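Local atomic coordinates of DNA helicase RecQ (Deinococcus radiodurans, PDB entry 4Q48), a protein that probably couples ATP hydrolysis to the unwinding of duplex DNA in the 3'-5' direction, here as its zinc-containing catalytic core. Residues Glu107-Leu111 against Leu133-Pro138; Leu164-Glu169 against Ser193-Leu197. One frame throughout, in Å; residues are numbered along the deposited sequence.

Interaction 1 (Glu107-Leu111 against Leu133-Pro138); sequences EDALL and LLERAP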
ATOM      1  N   GLU A 107      26.997   6.024  20.528  1.00 44.55           N
ATOM      2  CA  GLU A 107      27.077   7.469  20.523  1.00 49.38           C
ATOM      3  C   GLU A 107      28.509   7.948  20.263  1.00 46.73           C
ATOM      4  O   GLU A 107      28.693   8.875  19.457  1.00 38.85           O
ATOM      5  CB  GLU A 107      26.536   8.034  21.829  1.00 41.28           C
ATOM      6  CG  GLU A 107      25.037   8.033  21.832  1.00 43.03           C
ATOM      7  CD  GLU A 107      24.467   8.368  23.174  1.00 47.85           C
ATOM      8  OE1 GLU A 107      25.254   8.417  24.143  1.00 50.79           O
ATOM      9  OE2 GLU A 107      23.238   8.583  23.263  1.00 45.96           O
ATOM     10  N   ASP A 108      29.503   7.327  20.914  1.00 40.49           N
ATOM     11  CA  ASP A 108      30.894   7.725  20.678  1.00 48.68           C
ATOM     12  C   ASP A 108      31.234   7.480  19.230  1.00 45.30           C
ATOM     13  O   ASP A 108      31.869   8.296  18.567  1.00 39.64           O
ATOM     14  CB  ASP A 108      31.891   6.942  21.547  1.00 57.86           C
ATOM     15  CG  ASP A 108      32.182   7.608  22.889  1.00 69.17           C
ATOM     16  OD1 ASP A 108      31.426   8.515  23.323  1.00 61.25           O
ATOM     17  OD2 ASP A 108      33.186   7.194  23.520  1.00 74.67           O
ATOM     18  N   ALA A 109      30.748   6.351  18.735  1.00 46.08           N
ATOM     19  CA  ALA A 109      31.091   5.926  17.402  1.00 42.81           C
ATOM     20  C   ALA A 109      30.432   6.842  16.394  1.00 42.47           C
ATOM     21  O   ALA A 109      31.039   7.209  15.385  1.00 42.66           O
ATOM     22  CB  ALA A 109      30.672   4.466  17.201  1.00 40.30           C
ATOM     23  N   LEU A 110      29.210   7.260  16.711  1.00 38.67           N
ATOM     24  CA  LEU A 110      28.510   8.242  15.911  1.00 36.64           C
ATOM     25  C   LEU A 110      29.304   9.561  15.870  1.00 43.01           C
ATOM     26  O   LEU A 110      29.583  10.121  14.797  1.00 39.37           O
ATOM     27  CB  LEU A 110      27.112   8.470  16.485  1.00 33.41           C
ATOM     28  CG  LEU A 110      26.259   9.585  15.885  1.00 30.35           C
ATOM     29  CD1 LEU A 110      25.886   9.272  14.436  1.00 30.74           C
ATOM     30  CD2 LEU A 110      25.010   9.815  16.723  1.00 31.39           C
ATOM     31  N   LEU A 111      29.719  10.025  17.044  1.00 41.08           N
ATOM     32  CA  LEU A 111      30.394  11.305  17.136  1.00 35.49           C
ATOM     33  C   LEU A 111      31.731  11.300  16.423  1.00 37.02           C
ATOM     34  O   LEU A 111      32.155  12.339  15.910  1.00 38.14           O
ATOM     35  CB  LEU A 111      30.544  11.722  18.600  1.00 34.20           C
ATOM     36  CG  LEU A 111      29.169  12.169  19.108  1.00 33.00           C
ATOM     37  CD1 LEU A 111      29.106  12.493  20.585  1.00 29.50           C
ATOM     38  CD2 LEU A 111      28.739  13.352  18.292  1.00 33.47           C
ATOM     39  N   LEU A 133      22.966  15.644  20.323  1.00 38.43           N
ATOM     40  CA  LEU A 133      24.145  14.922  19.828  1.00 34.43           C
ATOM     41  C   LEU A 133      24.227  15.033  18.321  1.00 43.30           C
ATOM     42  O   LEU A 133      25.303  15.275  17.737  1.00 42.82           O
ATOM     43  CB  LEU A 133      24.123  13.442  20.177  1.00 34.23           C
ATOM     44  CG  LEU A 133      24.315  12.911  21.595  1.00 45.83           C
ATOM     45  CD1 LEU A 133      24.795  11.494  21.477  1.00 45.46           C
ATOM     46  CD2 LEU A 133      25.297  13.719  22.428  1.00 46.82           C
ATOM     47  N   LEU A 134      23.072  14.887  17.690  1.00 36.22           N
ATOM     48  CA  LEU A 134      23.029  14.888  16.248  1.00 35.58           C
ATOM     49  C   LEU A 134      23.561  16.201  15.722  1.00 39.33           C
ATOM     50  O   LEU A 134      24.228  16.246  14.683  1.00 39.13           O
ATOM     51  CB  LEU A 134      21.594  14.645  15.788  1.00 40.17           C
ATOM     52  CG  LEU A 134      21.160  13.181  15.994  1.00 36.59           C
ATOM     53  CD1 LEU A 134      19.664  13.032  15.867  1.00 35.35           C
ATOM     54  CD2 LEU A 134      21.864  12.285  14.984  1.00 25.44           C
ATOM     55  N   GLU A 135      23.292  17.271  16.469  1.00 45.17           N
ATOM     56  CA  GLU A 135      23.709  18.603  16.062  1.00 37.87           C
ATOM     57  C   GLU A 135      25.229  18.702  16.040  1.00 37.34           C
ATOM     58  O   GLU A 135      25.794  19.449  15.223  1.00 31.54           O
ATOM     59  CB  GLU A 135      23.101  19.650  16.981  1.00 35.65           C
ATOM     60  CG  GLU A 135      21.850  20.272  16.415  1.00 42.74           C
ATOM     61  CD  GLU A 135      21.136  21.196  17.398  1.00 47.16           C
ATOM     62  OE1 GLU A 135      21.653  21.409  18.510  1.00 46.42           O
ATOM     63  OE2 GLU A 135      20.030  21.685  17.068  1.00 52.69           O
ATOM     64  N   ARG A 136      25.877  17.924  16.914  1.00 34.21           N
ATOM     65  CA  ARG A 136      27.341  17.861  16.964  1.00 34.48           C
ATOM     66  C   ARG A 136      27.925  16.521  16.449  1.00 31.85           C
ATOM     67  O   ARG A 136      29.018  16.122  16.836  1.00 32.89           O
ATOM     68  CB  ARG A 136      27.833  18.170  18.403  1.00 34.02           C
ATOM     69  CG  ARG A 136      27.101  17.452  19.543  1.00 37.85           C
ATOM     70  CD  ARG A 136      27.456  18.035  20.914  1.00 34.83           C
ATOM     71  NE  ARG A 136      27.340  17.118  22.062  1.00 36.37           N
ATOM     72  CZ  ARG A 136      28.280  16.249  22.440  1.00 36.99           C
ATOM     73  NH1 ARG A 136      29.426  16.179  21.787  1.00 36.46           N
ATOM     74  NH2 ARG A 136      28.091  15.468  23.492  1.00 40.08           N
ATOM     75  N   ALA A 137      27.203  15.853  15.551  1.00 36.00           N
ATOM     76  CA  ALA A 137      27.701  14.639  14.889  1.00 31.12           C
ATOM     77  C   ALA A 137      27.663  14.796  13.368  1.00 31.89           C
ATOM     78  O   ALA A 137      26.832  15.535  12.829  1.00 32.59           O
ATOM     79  CB  ALA A 137      26.893  13.434  15.311  1.00 35.43           C
ATOM     80  N   PRO A 138      28.577  14.117  12.660  1.00 29.53           N
ATOM     81  CA  PRO A 138      28.628  14.299  11.210  1.00 28.89           C
ATOM     82  C   PRO A 138      27.509  13.524  10.545  1.00 36.54           C
ATOM     83  O   PRO A 138      27.589  12.299  10.429  1.00 39.32           O
ATOM     84  CB  PRO A 138      29.990  13.746  10.841  1.00 28.01           C
ATOM     85  CG  PRO A 138      30.310  12.790  11.912  1.00 28.78           C
ATOM     86  CD  PRO A 138      29.684  13.288  13.151  1.00 29.36           C
TER

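Interaction 2 (Leu164-Glu169 against Ser193-Leu197); sequences LSVLAE and SVLRL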
ATOM      1  N   LEU A 164       7.914  13.529  14.335  1.00 62.58           N
ATOM      2  CA  LEU A 164       9.053  13.652  13.426  1.00 57.84           C
ATOM      3  C   LEU A 164       8.942  14.889  12.555  1.00 61.35           C
ATOM      4  O   LEU A 164       9.768  15.103  11.657  1.00 61.27           O
ATOM      5  CB  LEU A 164       9.153  12.417  12.530  1.00 57.92           C
ATOM      6  CG  LEU A 164       9.553  11.134  13.256  1.00 57.09           C
ATOM      7  CD1 LEU A 164       9.652   9.994  12.285  1.00 48.59           C
ATOM      8  CD2 LEU A 164      10.843  11.301  14.063  1.00 58.17           C
ATOM      9  N   SER A 165       7.897  15.676  12.807  1.00 64.00           N
ATOM     10  CA  SER A 165       7.852  17.092  12.465  1.00 65.39           C
ATOM     11  C   SER A 165       9.218  17.719  12.642  1.00 61.24           C
ATOM     12  O   SER A 165       9.678  18.501  11.812  1.00 65.69           O
ATOM     13  CB  SER A 165       6.845  17.833  13.348  1.00 61.65           C
ATOM     14  OG  SER A 165       5.672  17.069  13.567  1.00 65.94           O
ATOM     15  N   VAL A 166       9.852  17.337  13.746  1.00 57.31           N
ATOM     16  CA  VAL A 166      11.025  18.004  14.287  1.00 60.43           C
ATOM     17  C   VAL A 166      12.299  17.880  13.434  1.00 55.11           C
ATOM     18  O   VAL A 166      13.167  18.731  13.515  1.00 55.35           O
ATOM     19  CB  VAL A 166      11.312  17.468  15.722  1.00 60.20           C
ATOM     20  CG1 VAL A 166      12.190  16.226  15.673  1.00 58.77           C
ATOM     21  CG2 VAL A 166      11.951  18.527  16.591  1.00 53.90           C
ATOM     22  N   LEU A 167      12.414  16.858  12.597  1.00 55.39           N
ATOM     23  CA  LEU A 167      13.626  16.730  11.797  1.00 49.51           C
ATOM     24  C   LEU A 167      13.760  17.918  10.870  1.00 56.37           C
ATOM     25  O   LEU A 167      14.841  18.485  10.740  1.00 62.19           O
ATOM     26  CB  LEU A 167      13.654  15.440  10.984  1.00 48.63           C
ATOM     27  CG  LEU A 167      13.717  14.169  11.828  1.00 49.81           C
ATOM     28  CD1 LEU A 167      13.902  12.968  10.919  1.00 46.38           C
ATOM     29  CD2 LEU A 167      14.767  14.223  12.941  1.00 43.25           C
ATOM     30  N   ALA A 168      12.671  18.289  10.209  1.00 58.19           N
ATOM     31  CA  ALA A 168      12.694  19.445   9.323  1.00 59.43           C
ATOM     32  C   ALA A 168      12.912  20.767  10.084  1.00 59.77           C
ATOM     33  O   ALA A 168      13.378  21.748   9.500  1.00 53.26           O
ATOM     34  CB  ALA A 168      11.428  19.500   8.519  1.00 63.41           C
ATOM     35  N   GLU A 169      12.553  20.811  11.367  1.00 57.19           N
ATOM     36  CA  GLU A 169      12.796  22.017  12.168  1.00 56.25           C
ATOM     37  C   GLU A 169      14.251  22.185  12.553  1.00 54.34           C
ATOM     38  O   GLU A 169      14.926  23.097  12.103  1.00 57.41           O
ATOM     39  CB  GLU A 169      11.959  22.014  13.442  1.00 58.61           C
ATOM     40  CG  GLU A 169      10.700  22.856  13.366  1.00 70.22           C
ATOM     41  CD  GLU A 169       9.599  22.337  14.278  1.00 89.65           C
ATOM     42  OE1 GLU A 169       8.672  21.636  13.778  1.00 77.23           O
ATOM     43  OE2 GLU A 169       9.676  22.624  15.498  1.00 99.31           O
ATOM     44  N   SER A 193       2.812  16.236   4.777  1.00 57.12           N
ATOM     45  CA  SER A 193       2.555  17.280   5.763  1.00 62.00           C
ATOM     46  C   SER A 193       3.452  17.221   7.007  1.00 65.62           C
ATOM     47  O   SER A 193       3.879  18.260   7.514  1.00 59.43           O
ATOM     48  CB  SER A 193       1.092  17.242   6.198  1.00 59.23           C
ATOM     49  OG  SER A 193       0.311  18.061   5.352  1.00 62.54           O
ATOM     50  N   VAL A 194       3.712  16.017   7.513  1.00 67.43           N
ATOM     51  CA  VAL A 194       4.542  15.843   8.712  1.00 64.39           C
ATOM     52  C   VAL A 194       6.040  16.108   8.497  1.00 64.12           C
ATOM     53  O   VAL A 194       6.715  16.681   9.365  1.00 65.23           O
ATOM     54  CB  VAL A 194       4.346  14.445   9.299  1.00 67.91           C
ATOM     55  CG1 VAL A 194       5.020  14.347  10.664  1.00 71.40           C
ATOM     56  CG2 VAL A 194       2.854  14.168   9.441  1.00 59.34           C
ATOM     57  N   LEU A 195       6.565  15.640   7.368  1.00 64.31           N
ATOM     58  CA  LEU A 195       7.995  15.724   7.098  1.00 63.73           C
ATOM     59  C   LEU A 195       8.316  16.772   6.038  1.00 64.34           C
ATOM     60  O   LEU A 195       9.372  16.693   5.402  1.00 63.93           O
ATOM     61  CB  LEU A 195       8.523  14.349   6.664  1.00 60.83           C
ATOM     62  CG  LEU A 195       8.048  13.168   7.523  1.00 56.06           C
ATOM     63  CD1 LEU A 195       8.340  11.840   6.856  1.00 45.58           C
ATOM     64  CD2 LEU A 195       8.666  13.214   8.914  1.00 52.96           C
ATOM     65  N   ARG A 196       7.423  17.752   5.873  1.00 65.67           N
ATOM     66  CA  ARG A 196       7.533  18.789   4.828  1.00 65.46           C
ATOM     67  C   ARG A 196       8.126  18.319   3.513  1.00 64.57           C
ATOM     68  O   ARG A 196       9.207  18.748   3.106  1.00 60.70           O
ATOM     69  CB  ARG A 196       8.327  19.996   5.327  1.00 60.00           C
ATOM     70  CG  ARG A 196       7.906  20.478   6.686  1.00 67.13           C
ATOM     71  CD  ARG A 196       8.850  21.545   7.207  1.00 79.46           C
ATOM     72  NE  ARG A 196       8.894  21.478   8.666  1.00 87.61           N
ATOM     73  CZ  ARG A 196       9.341  22.436   9.477  1.00 84.60           C
ATOM     74  NH1 ARG A 196       9.301  22.231  10.790  1.00 80.37           N
ATOM     75  NH2 ARG A 196       9.866  23.560   8.989  1.00 75.27           N
ATOM     76  N   LEU A 197       7.392  17.444   2.842  1.00 66.46           N
ATOM     77  CA  LEU A 197       7.818  16.920   1.555  1.00 64.61           C
ATOM     78  C   LEU A 197       6.750  17.254   0.533  1.00 65.42           C
ATOM     79  O   LEU A 197       6.660  16.622  -0.529  1.00 68.91           O
ATOM     80  CB  LEU A 197       8.093  15.411   1.637  1.00 58.91           C
ATOM     81  CG  LEU A 197       9.125  15.074   2.721  1.00 59.76           C
ATOM     82  CD1 LEU A 197       9.379  13.582   2.871  1.00 63.83           C
ATOM     83  CD2 LEU A 197      10.420  15.796   2.439  1.00 59.10           C
TER

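Interaction 1 (Glu107-Leu111 against Leu133-Pro138)
E107 lays its chain across the CD1 methyl of L133 at about a right angle. Its CB stands 3.9 Å from L133 CD1. E107 CG comes closer, 3.5 Å from L133 CD1. The carboxylate carbon CD lies 3.6 Å from L133 CD1. At the tip, E107 OE2 is 3.8 Å from L133 CD1. Because CG sits anti to the carbonyl carbon (chi1 -78°) and the chain runs extended beyond it, the carboxylate passes over L133 to reach R129, whose NH1 forms a salt bridge with OE2. R129 belongs to the same helix as L133. The two helices, 100-111 and 128-135, lie in successive beta-alpha-beta crossovers of the first RecA-like helicase domain, 91-94 to 117-120 and 117-120 to 139-145, and L110 and L134 both touch strand 66-70. One turn beyond E107, L111 sets CD2 against the CB of A137 at 3.5 Å, while its CD1 approaches the R136 guanidinium obliquely. A137 CB also meets L110 CG, 3.9 Å away, and so touches both leucines at the end of helix 100-111. The CD of P138 rests near the backbone at the helix end, 3.6 Å from L110 O and 3.8 Å from L111 O.

Interaction 2 (Leu164-Glu169 against Ser193-Leu197)
R196 NH1 and E169 OE1 form a salt bridge, 3.1 Å apart, in which the carboxylate and guanidinium planes are tilted 34° against each other. E169 CD lies at the edge of the guanidinium, in its plane, and the two side chains cross at about a right angle. R196 gets there with an extended chain from CG to NE, with CG turned to the side of the backbone N (chi1 -47°), which carries it along A168: the A168 CB methyl is 3.5 Å from R196 CD and sits over one face of the guanidinium, where A168 C also lies, 3.9 Å above the plane. The arginine thus lies against one side of helix 165-170, its tip paired with E169 and its stem on A168. Helix 165-170 leads into strand 176-180, and helix 185-194 leaves that strand for 202-204, so the contact joins consecutive helical connections of the parallel RecA-like sheet. Where helix 185-194 ends, the V194 carbonyl accepts a CA-H...O contact from S165, with S165 CA 3.3 Å from V194 O and an angle of 161° at the hydrogen. V194 CG1 touches S165 OG at 4.0 Å. On the buried side, L195 CD2 packs against L164 CB at 3.7 Å; both leucines also lean on I144 of strand 139-145, and the L195 carbonyl takes a hydrogen bond from R176 NE.

How the interactions relate
Interaction 1 closes before interaction 2 opens along the chain; their centres lie 21 Å apart and their nearest atoms about 6 Å, without touching. Both belong to the first RecA-like domain and tie together helices that connect strands of its seven-stranded parallel sheet. Helices 100-111 and 128-135 pack near strand 66-70, whereas helices 165-170 and 185-194 pack near strands 139-145 and 176-180, further across the sheet. Strand 139-145 follows directly on P138, and L125 touches both L134 of interaction 1 and L164 of interaction 2. Both contacts lie away from the ADP-binding and zinc sites; each sets one helix against the end of another and the loop that follows it, within a domain of the helicase motor.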